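PDB 6LCJ: alpha-galactosidase from Thermus thermophilus, which probably hydrolyses terminal alpha-galactosyl linkages in galactosides and galacto-oligosaccharides such as stachyose, as a thermostable glycosidase that assembles into a hexamer. Local coordinates for residues P378-R381 with N382-S386; R161-S165 with W166-Y170; P342-A345 with S346-L349; F466-E470 with E471-Y475. All blocks are in the same frame, centred on the assembly; numbering follows the deposited sequence.

Interaction 1: residues P378-R381 with N382-S386; sequences PGLR and NALRS
Arg-381 and Arg-385 meet one helical turn apart, in a local contact at the start of helix 380-388, between barrel strands 352-354 and 398-400. NH1 of Arg-385 comes to 3.5 Å from CD of Arg-381, which lies at the edge of the Arg-385 guanidinium. The two guanidinium planes are turned 73° apart. Their like charges are close, yet Asn-382 supplies an acceptor: its OD1 takes a bond from Arg-385 NH2 (2.9 Å), which approaches from above the carbonyl plane. A water donates to the same OD1 and links weakly to NH1 of both arginines. The backbone frame is a classical N-terminal helix turn. Gly-379 is the N-cap, at a phi of 159° that suits glycine, and its O accepts from Ala-383 N at 2.9 Å. On another side of this turn, Leu-380 CG packs against Leu-384 CD1 at 3.8 Å, and both leucines rest on helix 415-428, where bulky apolar side chains fit. Asn-382 ND2 reaches back to Gly-377 O and Ser-369 OG, fixing its amide, while Arg-381 NE binds Leu-478 O near the C terminus.

Interaction 2: residues R161-S165 with W166-Y170; sequences RVWCS and WYSFY
Cys-164 and Trp-166 meet where strand 161-164 gives way to the short helix 166-169: the thiol SG accepts from Trp-166 N over 3.6 Å, nearly straight at 169°. SG reaches that N-H because it lies anti to the nitrogen of its own residue (chi1 171°) and so leans forward along the chain. The turn itself is closed by Phe-169 N, which donates to Ser-165 O at 3.2 Å. Beside this bond, Phe-169 CE2 meets Trp-163 CH2 at 3.9 Å, each atom near the plane of the other ring, so the two aromatics touch edge to edge, their side chains crossing at about a right angle. A water joins Ser-165 OG to Tyr-170 O, linking the residue before the helix to the one after it. Where the chain leaves the helix, Tyr-170 CD1 sits 3.2 Å above the Trp-166 ring, toward its rim, and the carbonyl O of Trp-166 lies over the centre of the Tyr-170 ring.

Farther out, Trp-163 stacks on Phe-193 of the neighbouring strand, with NE1 bonded to Asp-435 O. Ser-165 OG also bonds Asp-196 N, and Ser-168 OG bonds Ser-434 O. Residues 161-170 leave the C-terminal end of the first strand of a TIM barrel, the rim where such barrels usually carry their active site. Small polar residues suit the turn, where they bond to backbone groups of adjoining loops, whereas Trp-163 and Phe-169 pack on helix 175-185. The capping thiol is a long, soft acceptor, consistent with a modest contribution beside the backbone bond.

Interaction 3: residues P342-A345 with S346-L349; sequences PVLA and SLGL
Ser-346 turns its hydroxyl back beside its own backbone nitrogen (chi1 -71°), which brings OG to 2.7 Å from the carbonyl O of Pro-342, to which it donates. The same torsional choice in Leu-347 (chi1 -63°) brings its CG to 3.4 Å from the carbonyl O of Leu-344. From there Leu-347 CD1 reaches Leu-344 CD2 at 3.8 Å, the two leucines lying side by side and pointing the same way.

The backbone bonds span three residues, in consecutive type I-like turns: Ser-346 N donates to Val-343 O (3.3 Å), and Leu-347 N to Leu-344 O (3.1 Å). Both donors stand well above the carbonyl planes. A type II beta turn from Ser-346 to Leu-349 follows, closed by Leu-349 N on Ser-346 O. Gly-348 takes its third position, where a phi of 90° would press any side chain against the preceding carbonyl.

These irregular turns connect barrel strands 335-338 and 352-354 and lie against helix 317-331, from which Tyr-320 OH bonds Ser-346 OG and Arg-321 NH1 bonds the carbonyls of Ala-345 and Leu-347. Ala-345 is small enough for its buried place touching Glu-317 and Leu-111. In chemical terms, the O of Pro-342 is gripped mainly by the serine hydroxyl, since the N-H of Ser-346 adds just a weak bond; a buried side chain thus does the work that a backbone amide performs in a regular helix.

Interaction 4: residues F466-E470 with E471-Y475; sequences FRVGE and EEVDY
Val-468 and Glu-471 exchange a reciprocal pair of backbone hydrogen bonds, Val-468 N to Glu-471 O at 2.7 Å and Glu-471 N to Val-468 O at 2.9 Å. A second such pair joins Phe-466 to Val-473, with Phe-466 N on Val-473 O at 3.0 Å and Val-473 N on Phe-466 O at 2.8 Å. Between them Arg-467 and Glu-472 form the non-hydrogen-bonded pair. This is a beta hairpin with a two-residue loop, a type II' turn with Gly-469 at its second position, where a positive phi favours glycine. Arg-467, bent at its third torsion (91°), swings NH1 back to Glu-470 OE1 in a weak 3.3 Å salt bridge over the turn. Glu-472, on the same face as Arg-467, pairs with Arg-465.

The face of Phe-466, Val-468 and Val-473 is mostly apolar, with exposed Glu-471 at its turn end, touching Arg-419. Val-468 CG2 touches Val-473 CG2 at 3.6 Å, and Phe-466 CD1 approaches Tyr-475 CE1 at 3.5 Å, the ring planes 79° apart. Strand 458-462 completes a small antiparallel sheet, and the Phe and Tyr rings pack on helices 380-388 and 415-428, with Tyr-475 OH bonded to Leu-420 O. Beta-branched valines and aromatics suit this covered side, charged residues the turn and the face of Arg-467 and Glu-472. The ion pairs probably add little where water competes, so the backbone ladder and apolar packing would carry most of the hairpin's cohesion.

From the N terminus the order is interaction 2, interaction 3, interaction 1 and interaction 4. They follow in series, none nesting or crossing, and each closes just a turn of continuous chain. Interaction 2 leaves the first barrel strand, interaction 3 fills the connection from strand 335-338 to strand 352-354, and interaction 1 opens helix 380-388 before strand 398-400. Interaction 4 is the hairpin after the barrel. Asp-358 links two of them, bonding the backbone of Gly-379 while touching the Tyr-167 side chain. Interactions 1 and 4 meet directly, Leu-384 CD2 lying 4.0 Å from Tyr-475 CE2, with helix 415-428 beside both. Interaction 3 touches none of the others; its nearest atoms are about 8 Å from interaction 1.

Interaction 1: residues P378-R381 with N382-S386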
loop_
_atom_site.group_PDB
_atom_site.type_symbol
_atom_site.label_atom_id
_atom_site.label_comp_id
_atom_site.label_asym_id
_atom_site.label_seq_id
_atom_site.Cartn_x
_atom_site.Cartn_y
_atom_site.Cartn_z
ATOM N N PRO E 378 32.568 -8.109 -12.034
ATOM C CA PRO E 378 33.754 -8.896 -12.405
ATOM C C PRO E 378 33.486 -10.393 -12.410
ATOM O O PRO E 378 32.811 -10.934 -11.525
ATOM C CB PRO E 378 34.781 -8.523 -11.332
ATOM C CG PRO E 378 34.330 -7.181 -10.834
ATOM C CD PRO E 378 32.836 -7.182 -10.923
ATOM N N GLY E 379 34.050 -11.065 -13.417
ATOM C CA GLY E 379 33.918 -12.500 -13.562
ATOM C C GLY E 379 34.198 -12.915 -14.987
ATOM O O GLY E 379 33.790 -12.220 -15.924
ATOM N N LEU E 380 34.905 -14.031 -15.171
ATOM C CA LEU E 380 35.303 -14.421 -16.518
ATOM C C LEU E 380 34.087 -14.667 -17.404
ATOM O O LEU E 380 34.063 -14.262 -18.572
ATOM C CB LEU E 380 36.195 -15.660 -16.465
ATOM C CG LEU E 380 36.676 -16.091 -17.849
ATOM C CD1 LEU E 380 37.389 -14.925 -18.535
ATOM C CD2 LEU E 380 37.568 -17.321 -17.767
ATOM N N ARG E 381 33.069 -15.328 -16.869
ATOM C CA ARG E 381 31.891 -15.620 -17.673
ATOM C C ARG E 381 31.195 -14.344 -18.121
ATOM O O ARG E 381 30.834 -14.207 -19.294
ATOM C CB ARG E 381 30.927 -16.487 -16.892
ATOM C CG ARG E 381 29.760 -16.862 -17.700
ATOM C CD ARG E 381 28.528 -16.876 -16.870
ATOM N NE ARG E 381 27.586 -17.884 -17.331
ATOM C CZ ARG E 381 26.567 -18.325 -16.608
ATOM N NH1 ARG E 381 26.361 -17.843 -15.384
ATOM N NH2 ARG E 381 25.752 -19.243 -17.107
ATOM N N ASN E 382 30.979 -13.407 -17.194
ATOM C CA ASN E 382 30.387 -12.126 -17.561
ATOM C C ASN E 382 31.244 -11.423 -18.592
ATOM O O ASN E 382 30.726 -10.883 -19.574
ATOM C CB ASN E 382 30.220 -11.240 -16.331
ATOM C CG ASN E 382 29.121 -11.711 -15.389
ATOM O OD1 ASN E 382 28.300 -12.562 -15.713
ATOM N ND2 ASN E 382 29.116 -11.143 -14.207
ATOM N N ALA E 383 32.566 -11.418 -18.381
ATOM C CA ALA E 383 33.486 -10.844 -19.355
ATOM C C ALA E 383 33.280 -11.467 -20.725
ATOM O O ALA E 383 33.036 -10.768 -21.716
ATOM C CB ALA E 383 34.929 -11.038 -18.894
ATOM N N LEU E 384 33.341 -12.800 -20.785
ATOM C CA LEU E 384 33.247 -13.491 -22.065
ATOM C C LEU E 384 31.913 -13.210 -22.749
ATOM O O LEU E 384 31.873 -12.988 -23.963
ATOM C CB LEU E 384 33.455 -14.994 -21.865
ATOM C CG LEU E 384 34.867 -15.480 -21.523
ATOM C CD1 LEU E 384 34.794 -16.926 -21.088
ATOM C CD2 LEU E 384 35.855 -15.328 -22.682
ATOM N N ARG E 385 30.814 -13.175 -21.984
ATOM C CA ARG E 385 29.493 -13.083 -22.608
ATOM C C ARG E 385 29.323 -11.787 -23.397
ATOM O O ARG E 385 28.794 -11.800 -24.513
ATOM C CB ARG E 385 28.383 -13.208 -21.568
ATOM C CG ARG E 385 26.983 -13.077 -22.190
ATOM C CD ARG E 385 25.882 -13.642 -21.286
ATOM N NE ARG E 385 25.877 -12.879 -20.056
ATOM C CZ ARG E 385 26.249 -13.351 -18.873
ATOM N NH1 ARG E 385 26.616 -14.625 -18.739
ATOM N NH2 ARG E 385 26.259 -12.540 -17.822
ATOM N N SER E 386 29.754 -10.653 -22.833
ATOM C CA SER E 386 29.555 -9.374 -23.509
ATOM C C SER E 386 30.575 -9.160 -24.620
ATOM O O SER E 386 30.233 -8.639 -25.688
ATOM C CB SER E 386 29.612 -8.225 -22.499
ATOM O OG SER E 386 28.410 -8.172 -21.742
HETATM O O HOH W 1 26.918 -14.911 -15.266
#

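Interaction 2: residues R161-S165 with W166-Y170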
loop_
_atom_site.group_PDB
_atom_site.type_symbol
_atom_site.label_atom_id
_atom_site.label_comp_id
_atom_site.label_asym_id
_atom_site.label_seq_id
_atom_site.Cartn_x
_atom_site.Cartn_y
_atom_site.Cartn_z
ATOM N N ARG E 161 51.175 -5.097 -26.442
ATOM C CA ARG E 161 51.192 -6.173 -25.469
ATOM C C ARG E 161 51.507 -5.540 -24.124
ATOM O O ARG E 161 52.526 -4.856 -23.977
ATOM C CB ARG E 161 52.206 -7.244 -25.871
ATOM C CG ARG E 161 51.918 -7.790 -27.262
ATOM C CD ARG E 161 52.808 -8.975 -27.625
ATOM N NE ARG E 161 54.208 -8.584 -27.744
ATOM C CZ ARG E 161 54.772 -8.207 -28.879
ATOM N NH1 ARG E 161 54.050 -8.180 -29.985
ATOM N NH2 ARG E 161 56.049 -7.850 -28.908
ATOM N N VAL E 162 50.610 -5.721 -23.160
ATOM C CA VAL E 162 50.595 -4.913 -21.947
ATOM C C VAL E 162 50.717 -5.823 -20.743
ATOM O O VAL E 162 50.012 -6.835 -20.656
ATOM C CB VAL E 162 49.305 -4.077 -21.835
ATOM C CG1 VAL E 162 49.329 -3.243 -20.540
ATOM C CG2 VAL E 162 49.095 -3.218 -23.076
ATOM N N TRP E 163 51.586 -5.454 -19.807
ATOM C CA TRP E 163 51.507 -5.976 -18.453
ATOM C C TRP E 163 50.776 -4.943 -17.601
ATOM O O TRP E 163 51.094 -3.750 -17.660
ATOM C CB TRP E 163 52.887 -6.298 -17.867
ATOM C CG TRP E 163 52.728 -7.062 -16.579
ATOM C CD1 TRP E 163 52.607 -8.418 -16.433
ATOM C CD2 TRP E 163 52.569 -6.502 -15.270
ATOM N NE1 TRP E 163 52.410 -8.736 -15.108
ATOM C CE2 TRP E 163 52.381 -7.580 -14.374
ATOM C CE3 TRP E 163 52.584 -5.197 -14.765
ATOM C CZ2 TRP E 163 52.218 -7.391 -12.999
ATOM C CZ3 TRP E 163 52.427 -5.010 -13.402
ATOM C CH2 TRP E 163 52.238 -6.100 -12.535
ATOM N N CYS E 164 49.794 -5.400 -16.819
ATOM C CA CYS E 164 48.875 -4.527 -16.092
ATOM C C CYS E 164 48.867 -4.936 -14.622
ATOM O O CYS E 164 48.849 -6.127 -14.309
ATOM C CB CYS E 164 47.448 -4.630 -16.721
ATOM S SG CYS E 164 46.089 -3.828 -15.843
ATOM N N SER E 165 48.877 -3.967 -13.711
ATOM C CA SER E 165 48.971 -4.327 -12.299
ATOM C C SER E 165 47.636 -4.708 -11.666
ATOM O O SER E 165 47.635 -5.242 -10.548
ATOM C CB SER E 165 49.580 -3.175 -11.483
ATOM O OG SER E 165 48.807 -1.985 -11.579
ATOM N N TRP E 166 46.506 -4.457 -12.329
ATOM C CA TRP E 166 45.239 -4.468 -11.607
ATOM C C TRP E 166 44.862 -5.871 -11.139
ATOM O O TRP E 166 44.503 -6.075 -9.970
ATOM C CB TRP E 166 44.119 -3.866 -12.468
ATOM C CG TRP E 166 42.797 -3.918 -11.752
ATOM C CD1 TRP E 166 41.721 -4.699 -12.069
ATOM C CD2 TRP E 166 42.429 -3.199 -10.557
ATOM N NE1 TRP E 166 40.706 -4.493 -11.167
ATOM C CE2 TRP E 166 41.111 -3.580 -10.230
ATOM C CE3 TRP E 166 43.082 -2.273 -9.741
ATOM C CZ2 TRP E 166 40.434 -3.064 -9.129
ATOM C CZ3 TRP E 166 42.408 -1.767 -8.642
ATOM C CH2 TRP E 166 41.103 -2.160 -8.346
ATOM N N TYR E 167 44.939 -6.859 -12.027
ATOM C CA TYR E 167 44.359 -8.160 -11.740
ATOM C C TYR E 167 45.301 -9.090 -10.998
ATOM O O TYR E 167 45.097 -10.302 -11.018
ATOM C CB TYR E 167 43.884 -8.808 -13.030
ATOM C CG TYR E 167 42.801 -8.025 -13.682
ATOM C CD1 TYR E 167 41.475 -8.159 -13.264
ATOM C CD2 TYR E 167 43.093 -7.124 -14.700
ATOM C CE1 TYR E 167 40.472 -7.443 -13.868
ATOM C CE2 TYR E 167 42.094 -6.402 -15.304
ATOM C CZ TYR E 167 40.789 -6.579 -14.891
ATOM O OH TYR E 167 39.796 -5.874 -15.502
ATOM N N SER E 168 46.314 -8.557 -10.337
ATOM C CA SER E 168 47.078 -9.354 -9.390
ATOM C C SER E 168 47.187 -8.616 -8.058
ATOM O O SER E 168 46.942 -9.202 -7.002
ATOM C CB SER E 168 48.461 -9.688 -9.958
ATOM O OG SER E 168 49.028 -8.549 -10.583
ATOM N N PHE E 169 47.526 -7.329 -8.086
ATOM C CA PHE E 169 47.706 -6.585 -6.844
ATOM C C PHE E 169 46.529 -5.691 -6.476
ATOM O O PHE E 169 46.443 -5.267 -5.321
ATOM C CB PHE E 169 48.968 -5.728 -6.923
ATOM C CG PHE E 169 50.204 -6.512 -7.230
ATOM C CD1 PHE E 169 50.744 -7.367 -6.287
ATOM C CD2 PHE E 169 50.828 -6.387 -8.458
ATOM C CE1 PHE E 169 51.888 -8.085 -6.559
ATOM C CE2 PHE E 169 51.976 -7.108 -8.748
ATOM C CZ PHE E 169 52.508 -7.961 -7.802
ATOM N N TYR E 170 45.631 -5.403 -7.416
ATOM C CA TYR E 170 44.506 -4.477 -7.217
ATOM C C TYR E 170 45.078 -3.164 -6.682
ATOM O O TYR E 170 46.072 -2.679 -7.251
ATOM C CB TYR E 170 43.441 -5.162 -6.365
ATOM C CG TYR E 170 42.756 -6.248 -7.166
ATOM C CD1 TYR E 170 41.652 -5.955 -7.955
ATOM C CD2 TYR E 170 43.261 -7.549 -7.203
ATOM C CE1 TYR E 170 41.033 -6.928 -8.721
ATOM C CE2 TYR E 170 42.649 -8.540 -7.982
ATOM C CZ TYR E 170 41.530 -8.214 -8.738
ATOM O OH TYR E 170 40.880 -9.151 -9.523
HETATM O O HOH W 2 46.713 -1.806 -9.571
#

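Interaction 3: residues P342-A345 with S346-L349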
loop_
_atom_site.group_PDB
_atom_site.type_symbol
_atom_site.label_atom_id
_atom_site.label_comp_id
_atom_site.label_asym_id
_atom_site.label_seq_id
_atom_site.Cartn_x
_atom_site.Cartn_y
_atom_site.Cartn_z
ATOM N N PRO E 342 30.915 4.438 -22.754
ATOM C CA PRO E 342 29.943 4.303 -23.844
ATOM C C PRO E 342 30.587 3.674 -25.066
ATOM O O PRO E 342 31.523 4.232 -25.643
ATOM C CB PRO E 342 29.527 5.751 -24.110
ATOM C CG PRO E 342 29.738 6.427 -22.799
ATOM C CD PRO E 342 30.981 5.815 -22.244
ATOM N N VAL E 343 30.109 2.503 -25.467
ATOM C CA VAL E 343 30.818 1.744 -26.488
ATOM C C VAL E 343 30.775 2.473 -27.829
ATOM O O VAL E 343 31.814 2.856 -28.377
ATOM C CB VAL E 343 30.260 0.314 -26.575
ATOM C CG1 VAL E 343 30.703 -0.348 -27.855
ATOM C CG2 VAL E 343 30.736 -0.491 -25.365
ATOM N N LEU E 344 29.579 2.716 -28.363
ATOM C CA LEU E 344 29.502 3.232 -29.726
ATOM C C LEU E 344 29.949 4.688 -29.804
ATOM O O LEU E 344 30.640 5.078 -30.752
ATOM C CB LEU E 344 28.084 3.051 -30.263
ATOM C CG LEU E 344 27.747 1.557 -30.326
ATOM C CD1 LEU E 344 26.303 1.277 -30.724
ATOM C CD2 LEU E 344 28.710 0.847 -31.272
ATOM N N ALA E 345 29.609 5.502 -28.802
ATOM C CA ALA E 345 29.989 6.914 -28.838
ATOM C C ALA E 345 31.498 7.132 -28.687
ATOM O O ALA E 345 31.969 8.255 -28.906
ATOM C CB ALA E 345 29.226 7.686 -27.752
ATOM N N SER E 346 32.260 6.093 -28.313
ATOM C CA SER E 346 33.707 6.176 -28.173
ATOM C C SER E 346 34.435 5.913 -29.473
ATOM O O SER E 346 35.629 6.205 -29.560
ATOM C CB SER E 346 34.215 5.170 -27.131
ATOM O OG SER E 346 33.851 5.546 -25.806
ATOM N N LEU E 347 33.753 5.362 -30.471
ATOM C CA LEU E 347 34.421 4.934 -31.691
ATOM C C LEU E 347 35.017 6.130 -32.429
ATOM O O LEU E 347 34.415 7.207 -32.496
ATOM C CB LEU E 347 33.437 4.190 -32.586
ATOM C CG LEU E 347 32.854 2.890 -32.026
ATOM C CD1 LEU E 347 31.851 2.244 -33.002
ATOM C CD2 LEU E 347 33.987 1.926 -31.681
ATOM N N GLY E 348 36.217 5.937 -32.979
ATOM C CA GLY E 348 36.945 6.998 -33.626
ATOM C C GLY E 348 37.867 7.779 -32.715
ATOM O O GLY E 348 38.783 8.435 -33.208
ATOM N N LEU E 349 37.647 7.740 -31.406
ATOM C CA LEU E 349 38.509 8.405 -30.440
ATOM C C LEU E 349 39.409 7.423 -29.698
ATOM O O LEU E 349 40.614 7.667 -29.567
ATOM C CB LEU E 349 37.663 9.192 -29.435
ATOM C CG LEU E 349 36.771 10.270 -30.047
ATOM C CD1 LEU E 349 35.810 10.819 -29.022
ATOM C CD2 LEU E 349 37.622 11.396 -30.687
#

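Interaction 4: residues F466-E470 with E471-Y475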
loop_
_atom_site.group_PDB
_atom_site.type_symbol
_atom_site.label_atom_id
_atom_site.label_comp_id
_atom_site.label_asym_id
_atom_site.label_seq_id
_atom_site.Cartn_x
_atom_site.Cartn_y
_atom_site.Cartn_z
ATOM N N PHE E 466 35.063 -20.799 -32.593
ATOM C CA PHE E 466 36.262 -20.310 -33.241
ATOM C C PHE E 466 37.190 -21.483 -33.493
ATOM O O PHE E 466 37.081 -22.540 -32.862
ATOM C CB PHE E 466 36.963 -19.248 -32.392
ATOM C CG PHE E 466 36.103 -18.055 -32.096
ATOM C CD1 PHE E 466 35.023 -18.156 -31.229
ATOM C CD2 PHE E 466 36.368 -16.835 -32.686
ATOM C CE1 PHE E 466 34.220 -17.072 -30.971
ATOM C CE2 PHE E 466 35.575 -15.741 -32.416
ATOM C CZ PHE E 466 34.495 -15.861 -31.562
ATOM N N ARG E 467 38.083 -21.297 -34.448
ATOM C CA ARG E 467 39.187 -22.213 -34.662
ATOM C C ARG E 467 40.452 -21.433 -34.358
ATOM O O ARG E 467 40.808 -20.510 -35.096
ATOM C CB ARG E 467 39.192 -22.777 -36.080
ATOM C CG ARG E 467 39.767 -24.183 -36.140
ATOM C CD ARG E 467 39.286 -24.962 -37.357
ATOM N NE ARG E 467 40.180 -24.802 -38.505
ATOM C CZ ARG E 467 41.419 -25.291 -38.568
ATOM N NH1 ARG E 467 41.927 -25.977 -37.548
ATOM N NH2 ARG E 467 42.152 -25.097 -39.659
ATOM N N VAL E 468 41.103 -21.787 -33.253
ATOM C CA VAL E 468 42.321 -21.135 -32.782
ATOM C C VAL E 468 43.478 -22.069 -33.092
ATOM O O VAL E 468 43.523 -23.196 -32.579
ATOM C CB VAL E 468 42.254 -20.811 -31.279
ATOM C CG1 VAL E 468 43.466 -19.992 -30.849
ATOM C CG2 VAL E 468 40.965 -20.071 -30.945
ATOM N N GLY E 469 44.410 -21.601 -33.927
ATOM C CA GLY E 469 45.363 -22.488 -34.568
ATOM C C GLY E 469 44.630 -23.662 -35.186
ATOM O O GLY E 469 43.757 -23.475 -36.040
ATOM N N GLU E 470 44.930 -24.872 -34.715
ATOM C CA GLU E 470 44.311 -26.090 -35.221
ATOM C C GLU E 470 43.214 -26.633 -34.312
ATOM O O GLU E 470 42.665 -27.706 -34.599
ATOM C CB GLU E 470 45.383 -27.160 -35.431
ATOM C CG GLU E 470 46.546 -26.713 -36.320
ATOM C CD GLU E 470 46.140 -26.508 -37.779
ATOM O OE1 GLU E 470 45.048 -26.971 -38.186
ATOM O OE2 GLU E 470 46.921 -25.885 -38.527
ATOM N N GLU E 471 42.871 -25.917 -33.242
ATOM C CA GLU E 471 41.927 -26.376 -32.229
ATOM C C GLU E 471 40.631 -25.580 -32.314
ATOM O O GLU E 471 40.655 -24.355 -32.475
ATOM C CB GLU E 471 42.544 -26.232 -30.824
ATOM C CG GLU E 471 41.583 -26.420 -29.650
ATOM C CD GLU E 471 42.140 -25.879 -28.330
ATOM O OE1 GLU E 471 43.260 -25.314 -28.320
ATOM O OE2 GLU E 471 41.455 -26.022 -27.294
ATOM N N GLU E 472 39.502 -26.270 -32.188
ATOM C CA GLU E 472 38.198 -25.620 -32.207
ATOM C C GLU E 472 37.727 -25.326 -30.784
ATOM O O GLU E 472 37.717 -26.219 -29.934
ATOM C CB GLU E 472 37.178 -26.492 -32.934
ATOM C CG GLU E 472 35.733 -26.189 -32.570
ATOM C CD GLU E 472 34.754 -26.657 -33.630
ATOM O OE1 GLU E 472 35.201 -27.064 -34.727
ATOM O OE2 GLU E 472 33.533 -26.618 -33.363
ATOM N N VAL E 473 37.320 -24.079 -30.535
ATOM C CA VAL E 473 36.866 -23.622 -29.221
ATOM C C VAL E 473 35.384 -23.281 -29.305
ATOM O O VAL E 473 34.971 -22.483 -30.156
ATOM C CB VAL E 473 37.675 -22.406 -28.736
ATOM C CG1 VAL E 473 37.444 -22.155 -27.251
ATOM C CG2 VAL E 473 39.161 -22.589 -29.035
ATOM N N ASP E 474 34.594 -23.867 -28.412
ATOM C CA ASP E 474 33.142 -23.709 -28.395
ATOM C C ASP E 474 32.743 -22.912 -27.156
ATOM O O ASP E 474 33.090 -23.287 -26.032
ATOM C CB ASP E 474 32.459 -25.079 -28.410
ATOM C CG ASP E 474 30.949 -24.992 -28.612
ATOM O OD1 ASP E 474 30.436 -23.891 -28.898
ATOM O OD2 ASP E 474 30.271 -26.041 -28.495
ATOM N N TYR E 475 32.014 -21.816 -27.361
ATOM C CA TYR E 475 31.586 -20.958 -26.265
ATOM C C TYR E 475 30.103 -21.074 -25.942
ATOM O O TYR E 475 29.685 -20.582 -24.887
ATOM C CB TYR E 475 31.885 -19.480 -26.574
ATOM C CG TYR E 475 33.346 -19.089 -26.609
ATOM C CD1 TYR E 475 34.094 -19.262 -27.767
ATOM C CD2 TYR E 475 33.964 -18.502 -25.503
ATOM C CE1 TYR E 475 35.416 -18.899 -27.824
ATOM C CE2 TYR E 475 35.295 -18.126 -25.552
ATOM C CZ TYR E 475 36.017 -18.327 -26.725
ATOM O OH TYR E 475 37.344 -17.973 -26.814
#